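Local coordinates for mandelate racemase/muconate lactonizing enzyme family protein (Bradyrhizobium sp. ORS 278, PDB 3TOY) that belongs to the mandelate racemase/muconate lactonizing enzyme family, pairing an N-terminal domain with an enolase-like barrel that holds a calcium ion among acidic side chains, at residues Ile157-Ser162 / His182-Ile187; Asp213-Leu218 / Asp240-Glu245; Gly31-Ala36 / Leu59-Thr64; Thr69-Leu74 / Leu370-Ser375; Ala326-Leu331 / Val361-Pro366. All coordinates share one frame; numbering follows the deposited sequence.

Contact 1. Residues Ile157-Ser162 / His182-Ile187; sequences IPAYDS and HGFRAI. With P4C (O-acetaldehydyl-hexaethylene glycol), chain R.
A beta-alpha-beta crossover of the barrel domain joins Tyr160 and Asp161 of strand 157-162 to Ala186 and Ile187 of strand 186-190, with helix 168-181 between them in the chain. The strands run parallel, and Asp161 N donates to Ala186 O at 3.1 Å, 164° at the hydrogen. Tyr160 CA also lies against that carbonyl oxygen. Alanine suits position 186 because its bare methyl lets the strands close up, with Tyr160 CB only 3.5 Å from Ala186 CB. The tyrosine ring leads away from this neighbour: CG sits between the backbone N and the carbonyl carbon (chi1 65°), and the hydroxyl bonds to Lys188. Ahead of the strand pairing, a water takes over the bridging, donating to Ala159 O at 2.7 Å and accepting from Arg185 N at 2.8 Å. Phe184, also packed on Ala178 of helix 168-181, offers a ring face to the aspartate. Asp161 CB stands over the ring centre, 3.6 Å from the centroid, and the carboxylate lies stacked, its plane 7° from that of the ring. At the ring's edge, close to its plane, Ala159 O is 3.7 Å from Phe184 CD1.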
# COMPACT_ATOMS: atom_id res chain seq x y z
N ILE A 157 34.61 0.68 21.58
CA ILE A 157 33.62 0.90 20.52
C ILE A 157 34.28 1.56 19.31
O ILE A 157 35.01 2.56 19.46
CB ILE A 157 32.49 1.85 21.01
CG1 ILE A 157 31.82 1.31 22.28
CG2 ILE A 157 31.46 2.09 19.88
CD1 ILE A 157 31.07 -0.01 22.08
N PRO A 158 34.04 1.04 18.09
CA PRO A 158 34.67 1.69 16.94
C PRO A 158 34.27 3.16 16.86
O PRO A 158 33.11 3.52 17.10
CB PRO A 158 34.14 0.90 15.73
CG PRO A 158 33.66 -0.42 16.29
CD PRO A 158 33.24 -0.14 17.72
N ALA A 159 35.25 4.00 16.53
CA ALA A 159 35.04 5.43 16.48
C ALA A 159 35.45 6.01 15.14
O ALA A 159 36.27 5.42 14.41
CB ALA A 159 35.84 6.11 17.62
N TYR A 160 34.89 7.16 14.82
CA TYR A 160 35.40 7.92 13.69
C TYR A 160 35.68 9.34 14.11
O TYR A 160 35.07 9.87 15.03
CB TYR A 160 34.45 7.91 12.49
CG TYR A 160 33.14 8.61 12.72
CD1 TYR A 160 32.99 9.97 12.44
CD2 TYR A 160 32.02 7.90 13.18
CE1 TYR A 160 31.78 10.62 12.65
CE2 TYR A 160 30.82 8.54 13.41
CZ TYR A 160 30.70 9.89 13.12
OH TYR A 160 29.50 10.51 13.30
N ASP A 161 36.62 9.95 13.38
CA ASP A 161 37.06 11.29 13.69
C ASP A 161 36.28 12.31 12.86
O ASP A 161 36.27 12.26 11.63
CB ASP A 161 38.57 11.40 13.40
CG ASP A 161 39.28 12.42 14.28
OD1 ASP A 161 38.64 12.99 15.20
OD2 ASP A 161 40.48 12.65 14.05
N SER A 162 35.63 13.23 13.55
CA SER A 162 34.64 14.06 12.93
C SER A 162 35.17 15.46 12.66
O SER A 162 35.47 16.21 13.60
CB SER A 162 33.39 14.08 13.83
OG SER A 162 32.29 14.69 13.20
N HIS A 182 46.42 7.91 16.44
CA HIS A 182 45.22 7.54 17.21
C HIS A 182 44.53 6.27 16.69
O HIS A 182 43.63 5.75 17.33
CB HIS A 182 44.24 8.71 17.27
CG HIS A 182 44.73 9.88 18.06
ND1 HIS A 182 44.82 9.86 19.44
CD2 HIS A 182 45.16 11.10 17.68
CE1 HIS A 182 45.28 11.02 19.87
NE2 HIS A 182 45.50 11.79 18.82
N GLY A 183 44.98 5.78 15.54
CA GLY A 183 44.49 4.52 15.00
C GLY A 183 43.09 4.58 14.41
O GLY A 183 42.46 3.55 14.22
N PHE A 184 42.59 5.79 14.13
CA PHE A 184 41.28 5.94 13.45
C PHE A 184 41.25 5.22 12.11
O PHE A 184 42.19 5.33 11.33
CB PHE A 184 40.96 7.42 13.21
CG PHE A 184 40.37 8.12 14.40
CD1 PHE A 184 39.09 7.82 14.85
CD2 PHE A 184 41.09 9.10 15.08
CE1 PHE A 184 38.54 8.46 15.94
CE2 PHE A 184 40.54 9.76 16.18
CZ PHE A 184 39.26 9.44 16.62
N ARG A 185 40.17 4.49 11.85
CA ARG A 185 39.99 3.81 10.58
C ARG A 185 38.76 4.35 9.85
O ARG A 185 38.27 3.73 8.92
CB ARG A 185 39.84 2.29 10.81
CG ARG A 185 41.10 1.58 11.32
CD ARG A 185 42.19 1.46 10.25
NE ARG A 185 43.11 2.60 10.26
CZ ARG A 185 44.30 2.61 10.86
NH1 ARG A 185 44.74 1.52 11.49
NH2 ARG A 185 45.05 3.70 10.83
N ALA A 186 38.27 5.50 10.29
CA ALA A 186 37.09 6.13 9.71
C ALA A 186 37.15 7.63 9.99
O ALA A 186 37.48 8.04 11.10
CB ALA A 186 35.82 5.51 10.31
N ILE A 187 36.84 8.43 8.96
CA ILE A 187 36.89 9.90 8.99
C ILE A 187 35.60 10.47 8.41
O ILE A 187 35.15 10.02 7.36
CB ILE A 187 38.03 10.42 8.07
CG1 ILE A 187 39.39 9.88 8.54
CG2 ILE A 187 38.07 11.93 8.08
CD1 ILE A 187 39.77 10.40 9.91
O1 P4C R . 25.78 -2.57 8.83
C2 P4C R . 26.44 -1.97 9.95
C3 P4C R . 27.42 -2.95 10.61
O4 P4C R . 27.70 -2.44 11.91
C5 P4C R . 28.65 -3.21 12.65
C6 P4C R . 29.59 -2.30 13.45
O7 P4C R . 30.62 -1.83 12.58
C8 P4C R . 31.50 -0.82 13.11
C9 P4C R . 32.94 -1.18 12.72
O10 P4C R . 33.40 -0.54 11.53
C11 P4C R . 34.42 -1.29 10.84
C12 P4C R . 33.83 -2.34 9.90
O13 P4C R . 34.30 -2.19 8.56
C14 P4C R . 33.45 -2.79 7.57
C15 P4C R . 32.45 -1.80 6.96
O16 P4C R . 32.74 -1.47 5.59
C17 P4C R . 32.17 -0.23 5.16
C18 P4C R . 32.86 0.33 3.91
O19 P4C R . 34.03 1.09 4.26
C20 P4C R . 35.02 1.12 3.23
C21 P4C R . 36.38 1.54 3.80
O22 P4C R . 36.97 0.48 4.56
O HOH W 1 38.30 3.73 13.83

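Contact 2. Residues Asp213-Leu218 / Asp240-Glu245; sequences DIALML and DLTWIE. With CA (calcium ion), chain E; P4C (O-acetaldehydyl-hexaethylene glycol), chain R.
Met217 CG rests almost squarely on the indole of Trp243, 3.4 Å from the centroid of the five-membered ring, a close CH-pi contact. The bent methionine chain (chi2 82°) then runs on across the same face, with SD 4.8 Å from the centroid of the six-membered ring in a Met-aromatic contact and the methyl CE 3.9 Å from Trp243 CH2. A flexible, unbranched thioether is well suited to following a flat surface in this way. Beneath the side chains the parallel backbones are joined by three bonds: Thr242 N to Leu216 O, Leu218 N to Trp243 O, and Glu245 N to Leu218 O at 2.8 Å. Trp243 N, by contrast, is buried without a partner. Near the start of the pairing, a water accepts from Leu216 N, donates to Asp240 O at 2.6 Å and hydrogen-bonds Thr242 OG1, close to the bound o-acetaldehydyl-hexaethylene glycol. At the far end Trp243 NE1 donates to the anti lone pair of Glu245 OE1 at 2.8 Å, with OE1 26° out of the indole plane. Lys188 makes a salt bridge to OE1 too, so two groups fix the carboxylate's rotation while Glu245 OE2 binds calcium at 2.3 Å. Asp219 and Glu271 bind the same ion. Acidic residues set at the C-terminal ends of successive parallel strands to hold one metal are the hallmark of the enolase-superfamily barrel.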
# COMPACT_ATOMS: atom_id res chain seq x y z
N ASP A 213 41.28 1.77 2.46
CA ASP A 213 40.99 1.07 3.72
C ASP A 213 40.58 1.97 4.89
O ASP A 213 40.54 1.52 6.04
CB ASP A 213 42.19 0.21 4.11
CG ASP A 213 42.55 -0.79 3.04
OD1 ASP A 213 41.64 -1.20 2.28
OD2 ASP A 213 43.74 -1.16 2.95
N ILE A 214 40.31 3.23 4.61
CA ILE A 214 39.79 4.12 5.63
C ILE A 214 38.33 4.43 5.26
O ILE A 214 38.05 4.76 4.11
CB ILE A 214 40.60 5.43 5.72
CG1 ILE A 214 42.06 5.14 6.10
CG2 ILE A 214 40.00 6.37 6.76
CD1 ILE A 214 42.22 4.42 7.47
N ALA A 215 37.41 4.28 6.22
CA ALA A 215 36.02 4.63 5.95
C ALA A 215 35.89 6.17 5.88
O ALA A 215 36.52 6.88 6.65
CB ALA A 215 35.09 4.06 6.99
N LEU A 216 35.09 6.66 4.92
CA LEU A 216 34.83 8.09 4.78
C LEU A 216 33.32 8.31 4.85
O LEU A 216 32.57 7.64 4.14
CB LEU A 216 35.29 8.58 3.41
CG LEU A 216 36.77 8.78 3.14
CD1 LEU A 216 36.92 9.28 1.71
CD2 LEU A 216 37.33 9.79 4.13
N MET A 217 32.90 9.23 5.70
CA MET A 217 31.50 9.63 5.77
C MET A 217 31.38 11.06 5.31
O MET A 217 32.33 11.85 5.48
CB MET A 217 30.98 9.51 7.20
CG MET A 217 30.80 8.08 7.70
SD MET A 217 32.35 7.36 8.27
CE MET A 217 31.83 6.51 9.79
N LEU A 218 30.22 11.42 4.75
CA LEU A 218 30.00 12.80 4.29
C LEU A 218 28.74 13.39 4.91
O LEU A 218 27.67 12.81 4.78
CB LEU A 218 29.95 12.86 2.75
CG LEU A 218 29.68 14.23 2.10
CD1 LEU A 218 30.78 15.24 2.48
CD2 LEU A 218 29.60 14.10 0.55
N ASP A 240 33.06 5.13 -2.57
CA ASP A 240 32.94 4.13 -1.52
C ASP A 240 32.71 4.78 -0.15
O ASP A 240 33.39 4.45 0.84
CB ASP A 240 34.19 3.24 -1.49
CG ASP A 240 33.98 1.98 -0.67
OD1 ASP A 240 32.86 1.43 -0.69
OD2 ASP A 240 34.94 1.52 -0.00
N LEU A 241 31.75 5.71 -0.09
CA LEU A 241 31.38 6.35 1.18
C LEU A 241 30.57 5.41 2.07
O LEU A 241 29.78 4.61 1.59
CB LEU A 241 30.58 7.63 0.90
CG LEU A 241 31.30 8.63 0.02
CD1 LEU A 241 30.43 9.85 -0.24
CD2 LEU A 241 32.60 9.00 0.72
N THR A 242 30.77 5.51 3.38
CA THR A 242 30.06 4.66 4.32
C THR A 242 28.63 5.15 4.52
O THR A 242 27.72 4.33 4.68
CB THR A 242 30.83 4.63 5.65
OG1 THR A 242 31.99 3.81 5.47
CG2 THR A 242 29.97 4.07 6.79
N TRP A 243 28.45 6.46 4.55
CA TRP A 243 27.10 7.04 4.68
C TRP A 243 27.05 8.49 4.26
O TRP A 243 28.10 9.17 4.17
CB TRP A 243 26.54 6.83 6.10
CG TRP A 243 27.06 7.73 7.23
CD1 TRP A 243 27.17 9.09 7.25
CD2 TRP A 243 27.43 7.28 8.54
NE1 TRP A 243 27.61 9.52 8.50
CE2 TRP A 243 27.77 8.42 9.30
CE3 TRP A 243 27.50 6.02 9.15
CZ2 TRP A 243 28.20 8.33 10.62
CZ3 TRP A 243 27.93 5.93 10.46
CH2 TRP A 243 28.26 7.08 11.18
N ILE A 244 25.84 8.94 3.89
CA ILE A 244 25.56 10.35 3.64
C ILE A 244 24.67 10.82 4.77
O ILE A 244 23.59 10.25 4.99
CB ILE A 244 24.77 10.50 2.35
CG1 ILE A 244 25.58 9.93 1.17
CG2 ILE A 244 24.39 11.97 2.14
CD1 ILE A 244 26.79 10.82 0.76
N GLU A 245 25.08 11.89 5.46
CA GLU A 245 24.42 12.27 6.70
C GLU A 245 23.59 13.55 6.52
O GLU A 245 24.06 14.52 5.92
CB GLU A 245 25.51 12.44 7.77
CG GLU A 245 25.04 12.82 9.15
CD GLU A 245 26.20 12.79 10.13
OE1 GLU A 245 27.02 11.84 10.03
OE2 GLU A 245 26.28 13.70 10.99
CA CA E . 26.09 15.87 11.78
O1 P4C R . 25.78 -2.57 8.83
C2 P4C R . 26.44 -1.97 9.95
C3 P4C R . 27.42 -2.95 10.61
O4 P4C R . 27.70 -2.44 11.91
C5 P4C R . 28.65 -3.21 12.65
C6 P4C R . 29.59 -2.30 13.45
O7 P4C R . 30.62 -1.83 12.58
C8 P4C R . 31.50 -0.82 13.11
C9 P4C R . 32.94 -1.18 12.72
O10 P4C R . 33.40 -0.54 11.53
C11 P4C R . 34.42 -1.29 10.84
C12 P4C R . 33.83 -2.34 9.90
O13 P4C R . 34.30 -2.19 8.56
C14 P4C R . 33.45 -2.79 7.57
C15 P4C R . 32.45 -1.80 6.96
O16 P4C R . 32.74 -1.47 5.59
C17 P4C R . 32.17 -0.23 5.16
C18 P4C R . 32.86 0.33 3.91
O19 P4C R . 34.03 1.09 4.26
C20 P4C R . 35.02 1.12 3.23
C21 P4C R . 36.38 1.54 3.80
O22 P4C R . 36.97 0.48 4.56
O HOH W 2 33.87 4.43 3.39
O HOH W 3 24.51 16.42 10.25
O HOH W 4 27.97 15.53 13.32

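Contact 3. Residues Gly31-Ala36 / Leu59-Thr64; sequences GVTARA and LIDVTT
Asp61 O is gripped by Thr33 N, which donates at 3.0 Å in the carbonyl plane, by a water that donates over a longer 3.3 Å, and by Val32 CA in a C-H...O contact. The same two residues bond again through Asp61 N and Thr33 O, and Arg35 with Leu59 repeats the two-way pairing, Leu59 N reaching Arg35 O at 2.7 Å. These strands, 29-47 and 50-64, form the long antiparallel beta hairpin of the N-terminal domain. Its faces differ. On one, Val32 and Val62, beta-branched residues that favour strands, lie side by side, CG2 to CG2 at 4.0 Å; Val32 packs on helices 82-95 and 122-142, Val62 on the latter. On the other, Arg35 NH2 stands 3.8 Å from Asp61 OD2, a long salt bridge with guanidinium and carboxylate planes 48° apart; the guanidinium has a further salt bridge to Glu374, and Asp61 OD1 accepts from His71. Near the hairpin's open end Thr63 N donates to Gly31 O at 2.8 Å. Glycine fits there because the Thr63 hydroxyl, bonded to Thr30, presses where a beta carbon would lie: Thr63 OG1 is 2.9 Å from Gly31 N, at an angle too poor for a bond.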
# COMPACT_ATOMS: atom_id res chain seq x y z
N GLY A 31 19.64 19.81 44.90
CA GLY A 31 19.71 21.00 44.08
C GLY A 31 20.29 20.76 42.71
O GLY A 31 20.87 19.70 42.44
N VAL A 32 20.17 21.76 41.86
CA VAL A 32 20.67 21.69 40.51
C VAL A 32 21.27 23.04 40.14
O VAL A 32 20.64 24.08 40.29
CB VAL A 32 19.51 21.34 39.53
CG1 VAL A 32 19.94 21.50 38.10
CG2 VAL A 32 19.03 19.92 39.81
N THR A 33 22.51 23.04 39.65
CA THR A 33 23.09 24.26 39.16
C THR A 33 23.65 24.02 37.77
O THR A 33 24.03 22.90 37.43
CB THR A 33 24.19 24.80 40.11
OG1 THR A 33 25.35 23.96 40.03
CG2 THR A 33 23.67 24.82 41.53
N ALA A 34 23.68 25.06 36.96
CA ALA A 34 24.21 24.97 35.62
C ALA A 34 25.16 26.11 35.36
O ALA A 34 24.89 27.25 35.74
CB ALA A 34 23.05 24.99 34.60
N ARG A 35 26.27 25.82 34.69
CA ARG A 35 27.19 26.87 34.30
C ARG A 35 27.47 26.83 32.80
O ARG A 35 27.56 25.75 32.21
CB ARG A 35 28.50 26.76 35.07
CG ARG A 35 28.35 26.90 36.60
CD ARG A 35 29.69 26.66 37.30
NE ARG A 35 30.04 25.24 37.33
CZ ARG A 35 31.22 24.77 37.73
NH1 ARG A 35 32.17 25.60 38.14
NH2 ARG A 35 31.45 23.46 37.72
N ALA A 36 27.64 28.01 32.21
CA ALA A 36 27.98 28.12 30.80
C ALA A 36 29.48 28.34 30.60
O ALA A 36 30.08 29.16 31.30
CB ALA A 36 27.18 29.27 30.17
N LEU A 59 27.34 23.09 31.68
CA LEU A 59 27.79 22.05 32.60
C LEU A 59 26.79 21.95 33.73
O LEU A 59 26.45 22.95 34.36
CB LEU A 59 29.19 22.40 33.16
CG LEU A 59 30.20 22.88 32.12
CD1 LEU A 59 31.57 23.21 32.78
CD2 LEU A 59 30.38 21.82 31.01
N ILE A 60 26.30 20.74 33.97
CA ILE A 60 25.15 20.52 34.82
C ILE A 60 25.59 19.73 36.02
O ILE A 60 26.29 18.72 35.90
CB ILE A 60 24.03 19.73 34.05
CG1 ILE A 60 23.54 20.54 32.84
CG2 ILE A 60 22.91 19.30 34.97
CD1 ILE A 60 22.43 19.85 31.98
N ASP A 61 25.20 20.21 37.20
CA ASP A 61 25.49 19.52 38.46
C ASP A 61 24.20 19.26 39.21
O ASP A 61 23.43 20.17 39.47
CB ASP A 61 26.42 20.36 39.34
CG ASP A 61 27.73 20.64 38.67
OD1 ASP A 61 28.39 19.70 38.21
OD2 ASP A 61 28.12 21.83 38.59
N VAL A 62 23.99 18.01 39.57
CA VAL A 62 22.81 17.66 40.33
C VAL A 62 23.25 17.14 41.69
O VAL A 62 23.75 16.03 41.81
CB VAL A 62 21.95 16.58 39.61
CG1 VAL A 62 20.78 16.15 40.51
CG2 VAL A 62 21.44 17.11 38.25
N THR A 63 23.06 17.96 42.73
CA THR A 63 23.52 17.57 44.06
C THR A 63 22.47 16.68 44.69
O THR A 63 21.28 16.88 44.49
CB THR A 63 23.75 18.81 44.97
OG1 THR A 63 22.51 19.51 45.14
CG2 THR A 63 24.77 19.76 44.36
N THR A 64 22.94 15.69 45.45
CA THR A 64 22.07 14.77 46.15
C THR A 64 22.36 14.83 47.65
O THR A 64 23.28 15.52 48.08
CB THR A 64 22.31 13.32 45.69
OG1 THR A 64 23.55 12.83 46.24
CG2 THR A 64 22.39 13.27 44.16
O HOH W 5 24.29 21.84 42.15

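Contact 4. Residues Thr69-Leu74 / Leu370-Ser375; sequences TGHSYL and LAWNES
His71 projects from strand 69-75, an edge strand of the N-terminal domain's antiparallel sheet within this chain, onto the loop of residues 370-373 that leads into helix 374-380. Its CB touches both Leu370 O and the indole, 3.5 Å from Trp372 CZ2. With CG anti to the carbonyl carbon (chi1 -53°), the ring follows the loop: CG keeps beside Leu370 O, and CD2 comes to 2.9 Å from that oxygen. On the other branch ND1 is 3.0 Å from Trp372 NE1, a closeness that is not a bond between the two. Both nitrogens instead bond to Asp61 OD1 on the neighbouring strand 50-64, which draws them together. CE1 continues along the indole, 3.6 Å from Trp372 NE1, and at the tip NE2 has Thr69 O of its own strand above the ring plane. The His71 ring and the five-membered ring of Trp372 are oblique, their planes 77° apart. Tryptophan suits its place by combining an N-H for Asp61 with a broad apolar end that reaches back to the strand, where CH2 lies beside Tyr73 CB and is 3.3 Å from Ser72 O, which meets the ring at its edge. Leucine suits position 370 with an apolar methyl turned to the same strand: Leu370 CD1 rests 3.8 Å from Ser72 CA and 4.2 Å from Tyr73 CD2.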
# COMPACT_ATOMS: atom_id res chain seq x y z
N THR A 69 27.45 14.34 43.64
CA THR A 69 26.88 15.28 42.68
C THR A 69 27.00 14.72 41.26
O THR A 69 28.11 14.48 40.76
CB THR A 69 27.54 16.66 42.79
OG1 THR A 69 27.27 17.20 44.09
CG2 THR A 69 26.99 17.63 41.74
N GLY A 70 25.85 14.50 40.62
CA GLY A 70 25.81 14.02 39.23
C GLY A 70 26.20 15.13 38.28
O GLY A 70 25.84 16.29 38.48
N HIS A 71 26.93 14.77 37.22
CA HIS A 71 27.36 15.74 36.25
C HIS A 71 26.93 15.30 34.84
O HIS A 71 26.86 14.11 34.56
CB HIS A 71 28.89 15.83 36.23
CG HIS A 71 29.52 16.08 37.57
ND1 HIS A 71 29.48 17.30 38.20
CD2 HIS A 71 30.22 15.25 38.38
CE1 HIS A 71 30.12 17.22 39.35
NE2 HIS A 71 30.58 15.99 39.48
N SER A 72 26.72 16.28 33.97
CA SER A 72 26.57 16.03 32.54
C SER A 72 26.84 17.35 31.86
O SER A 72 26.91 18.38 32.52
CB SER A 72 25.14 15.56 32.25
OG SER A 72 24.24 16.64 32.38
N TYR A 73 27.02 17.34 30.54
CA TYR A 73 27.07 18.62 29.82
C TYR A 73 26.28 18.57 28.51
O TYR A 73 26.02 17.48 27.94
CB TYR A 73 28.53 19.05 29.53
CG TYR A 73 29.20 18.25 28.43
CD1 TYR A 73 29.13 18.66 27.09
CD2 TYR A 73 29.89 17.08 28.72
CE1 TYR A 73 29.72 17.91 26.07
CE2 TYR A 73 30.48 16.33 27.72
CZ TYR A 73 30.39 16.75 26.40
OH TYR A 73 30.98 16.01 25.41
N LEU A 74 25.90 19.76 28.06
CA LEU A 74 25.25 19.98 26.78
C LEU A 74 26.17 20.79 25.88
O LEU A 74 26.80 21.75 26.34
CB LEU A 74 23.97 20.78 26.99
CG LEU A 74 22.95 20.16 27.94
CD1 LEU A 74 21.80 21.15 28.14
CD2 LEU A 74 22.43 18.83 27.41
N LEU A 370 32.44 12.05 34.13
CA LEU A 370 32.42 13.48 33.89
C LEU A 370 32.60 14.22 35.22
O LEU A 370 31.68 14.28 36.03
CB LEU A 370 31.10 13.91 33.24
CG LEU A 370 30.75 13.29 31.87
CD1 LEU A 370 29.40 13.84 31.38
CD2 LEU A 370 31.83 13.60 30.86
N ALA A 371 33.80 14.72 35.46
CA ALA A 371 34.07 15.57 36.62
C ALA A 371 34.81 16.76 36.07
O ALA A 371 35.59 16.62 35.12
CB ALA A 371 34.91 14.84 37.63
N TRP A 372 34.57 17.94 36.63
CA TRP A 372 35.11 19.15 36.05
C TRP A 372 36.52 19.47 36.52
O TRP A 372 36.85 19.36 37.71
CB TRP A 372 34.21 20.33 36.36
CG TRP A 372 32.76 20.02 36.30
CD1 TRP A 372 31.84 20.16 37.31
CD2 TRP A 372 32.04 19.51 35.17
NE1 TRP A 372 30.60 19.77 36.87
CE2 TRP A 372 30.69 19.36 35.56
CE3 TRP A 372 32.41 19.16 33.87
CZ2 TRP A 372 29.71 18.88 34.70
CZ3 TRP A 372 31.43 18.68 33.01
CH2 TRP A 372 30.10 18.54 33.43
N ASN A 373 37.36 19.87 35.57
CA ASN A 373 38.60 20.57 35.87
C ASN A 373 38.20 22.02 36.20
O ASN A 373 38.09 22.87 35.32
CB ASN A 373 39.53 20.51 34.66
CG ASN A 373 40.78 21.35 34.83
OD1 ASN A 373 40.94 22.07 35.83
ND2 ASN A 373 41.66 21.28 33.85
N GLU A 374 37.98 22.29 37.49
CA GLU A 374 37.47 23.61 37.90
C GLU A 374 38.33 24.82 37.49
O GLU A 374 37.80 25.89 37.18
CB GLU A 374 37.20 23.63 39.41
CG GLU A 374 36.04 22.74 39.85
CD GLU A 374 34.70 23.26 39.37
OE1 GLU A 374 34.66 24.40 38.85
OE2 GLU A 374 33.69 22.54 39.53
N SER A 375 39.65 24.67 37.49
CA SER A 375 40.48 25.80 37.11
C SER A 375 40.20 26.15 35.64
O SER A 375 40.14 27.32 35.27
CB SER A 375 41.98 25.53 37.38
OG SER A 375 42.58 24.73 36.39

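Contact 5. Residues Ala326-Leu331 / Val361-Pro366; sequences ASAHVL and VTAKGP
His329, Ala363 and Ala328 bury the most surface here, and the imidazole of His329 is used both by its face and by its edge. Ala363 CB sits over the ring centre, 3.6 Å from the centroid, a CH-pi contact for which a small methyl is well shaped. In the ring plane, His329 NE2 donates to Lys364 O at 2.8 Å. The bond is bent, 141° at the hydrogen, and the donor stands 56° above the carbonyl plane, away from the usual lone-pair directions. On the other side of the imidazole ND1 pairs with Val147 N, an arrangement consistent with a neutral ring whose proton is on NE2; bonds at both nitrogens hold the ring's rotation. Its CG lies anti to the carbonyl carbon (chi1 -75°), which carries the ring out to the loop. These residues tie helix 324-330 of the enolase-like barrel domain to the segment that leaves the short strand 360-361, itself paired with Ile157 of strand 157-162. Ala328 faces that segment. Alanine permits a close approach of helix and loop, the CA atoms of Ala328 and Ala363 being 4.7 Å apart, and Ala328 CB touches Val361 CG1 at 4.0 Å and Ala363 CB at 4.1 Å. The beta-branched valine also packs on Leu340 and Val342, so that the alanine methyl meets a strand already embedded in the sheet. Between the backbones a water donates to Ala328 O at 3.0 Å and accepts from Ala363 N at 2.8 Å.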
# COMPACT_ATOMS: atom_id res chain seq x y z
N ALA A 326 29.59 10.17 27.27
CA ALA A 326 28.37 9.52 27.72
C ALA A 326 27.96 8.48 26.67
O ALA A 326 27.43 7.43 27.01
CB ALA A 326 27.27 10.54 27.93
N SER A 327 28.21 8.78 25.39
CA SER A 327 27.87 7.82 24.33
C SER A 327 28.56 6.48 24.51
O SER A 327 28.00 5.43 24.22
CB SER A 327 28.20 8.41 22.96
OG SER A 327 27.37 9.53 22.70
N ALA A 328 29.78 6.52 25.02
CA ALA A 328 30.54 5.30 25.23
C ALA A 328 29.88 4.39 26.25
O ALA A 328 30.15 3.21 26.28
CB ALA A 328 31.95 5.65 25.67
N HIS A 329 29.02 4.96 27.11
CA HIS A 329 28.35 4.16 28.12
C HIS A 329 27.06 3.50 27.63
O HIS A 329 26.60 2.54 28.23
CB HIS A 329 28.01 4.99 29.36
CG HIS A 329 29.20 5.30 30.22
ND1 HIS A 329 29.54 4.53 31.32
CD2 HIS A 329 30.12 6.29 30.16
CE1 HIS A 329 30.63 5.03 31.88
NE2 HIS A 329 31.00 6.10 31.20
N VAL A 330 26.46 4.03 26.55
CA VAL A 330 25.22 3.43 26.05
C VAL A 330 25.40 2.55 24.79
O VAL A 330 24.66 1.59 24.61
CB VAL A 330 24.08 4.47 25.83
CG1 VAL A 330 23.49 4.92 27.18
CG2 VAL A 330 24.58 5.64 24.99
N LEU A 331 26.39 2.85 23.96
CA LEU A 331 26.63 2.00 22.79
C LEU A 331 26.86 0.51 23.12
O LEU A 331 26.38 -0.37 22.39
CB LEU A 331 27.72 2.60 21.90
CG LEU A 331 27.16 3.74 21.06
CD1 LEU A 331 28.26 4.66 20.52
CD2 LEU A 331 26.31 3.17 19.89
N VAL A 361 36.89 3.75 21.35
CA VAL A 361 36.69 4.49 22.59
C VAL A 361 36.05 3.58 23.64
O VAL A 361 35.12 2.83 23.35
CB VAL A 361 35.84 5.75 22.36
CG1 VAL A 361 35.35 6.32 23.68
CG2 VAL A 361 36.61 6.78 21.55
N THR A 362 36.59 3.62 24.86
CA THR A 362 36.06 2.77 25.95
C THR A 362 35.46 3.64 27.06
O THR A 362 36.05 4.64 27.45
CB THR A 362 37.18 1.91 26.54
OG1 THR A 362 37.69 1.03 25.53
CG2 THR A 362 36.66 1.09 27.67
N ALA A 363 34.28 3.26 27.56
CA ALA A 363 33.60 4.02 28.61
C ALA A 363 34.50 4.11 29.85
O ALA A 363 35.13 3.14 30.21
CB ALA A 363 32.33 3.35 29.02
N LYS A 364 34.48 5.28 30.49
CA LYS A 364 35.22 5.54 31.73
C LYS A 364 34.22 5.91 32.81
O LYS A 364 33.34 6.74 32.57
CB LYS A 364 36.17 6.70 31.52
CG LYS A 364 37.63 6.28 31.31
CD LYS A 364 37.74 5.09 30.36
CE LYS A 364 39.16 4.55 30.30
NZ LYS A 364 39.29 3.46 29.31
N GLY A 365 34.35 5.29 33.98
CA GLY A 365 33.51 5.67 35.13
C GLY A 365 34.35 6.35 36.21
O GLY A 365 35.47 6.80 35.94
N PRO A 366 33.83 6.45 37.44
CA PRO A 366 32.48 6.03 37.83
C PRO A 366 31.45 6.97 37.21
O PRO A 366 31.81 8.06 36.76
CB PRO A 366 32.50 6.22 39.36
CG PRO A 366 33.43 7.34 39.57
CD PRO A 366 34.53 7.13 38.55
O HOH W 6 32.60 1.43 26.33

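From the N terminus, contact 3 comes first, closing the hairpin of strands 29-47 and 50-64 within the N-terminal domain. Contact 4 opens on the next strand of that sheet and closes only near the C terminus, so its loop encloses contacts 1, 2 and 5, which follow one another in series; none cross. Contacts 1 and 2 close two crossovers of the barrel, with one more between them, and meet where strands 186-190 and 215-219 pair, Ile187 N with Ala215 O. Contact 5 joins a later helix to the loop running toward contact 4, and reaches contact 1 through Ile157 and Val361. Asp61 of contact 3 accepts from His71 and Trp372 of contact 4, linking the two domains.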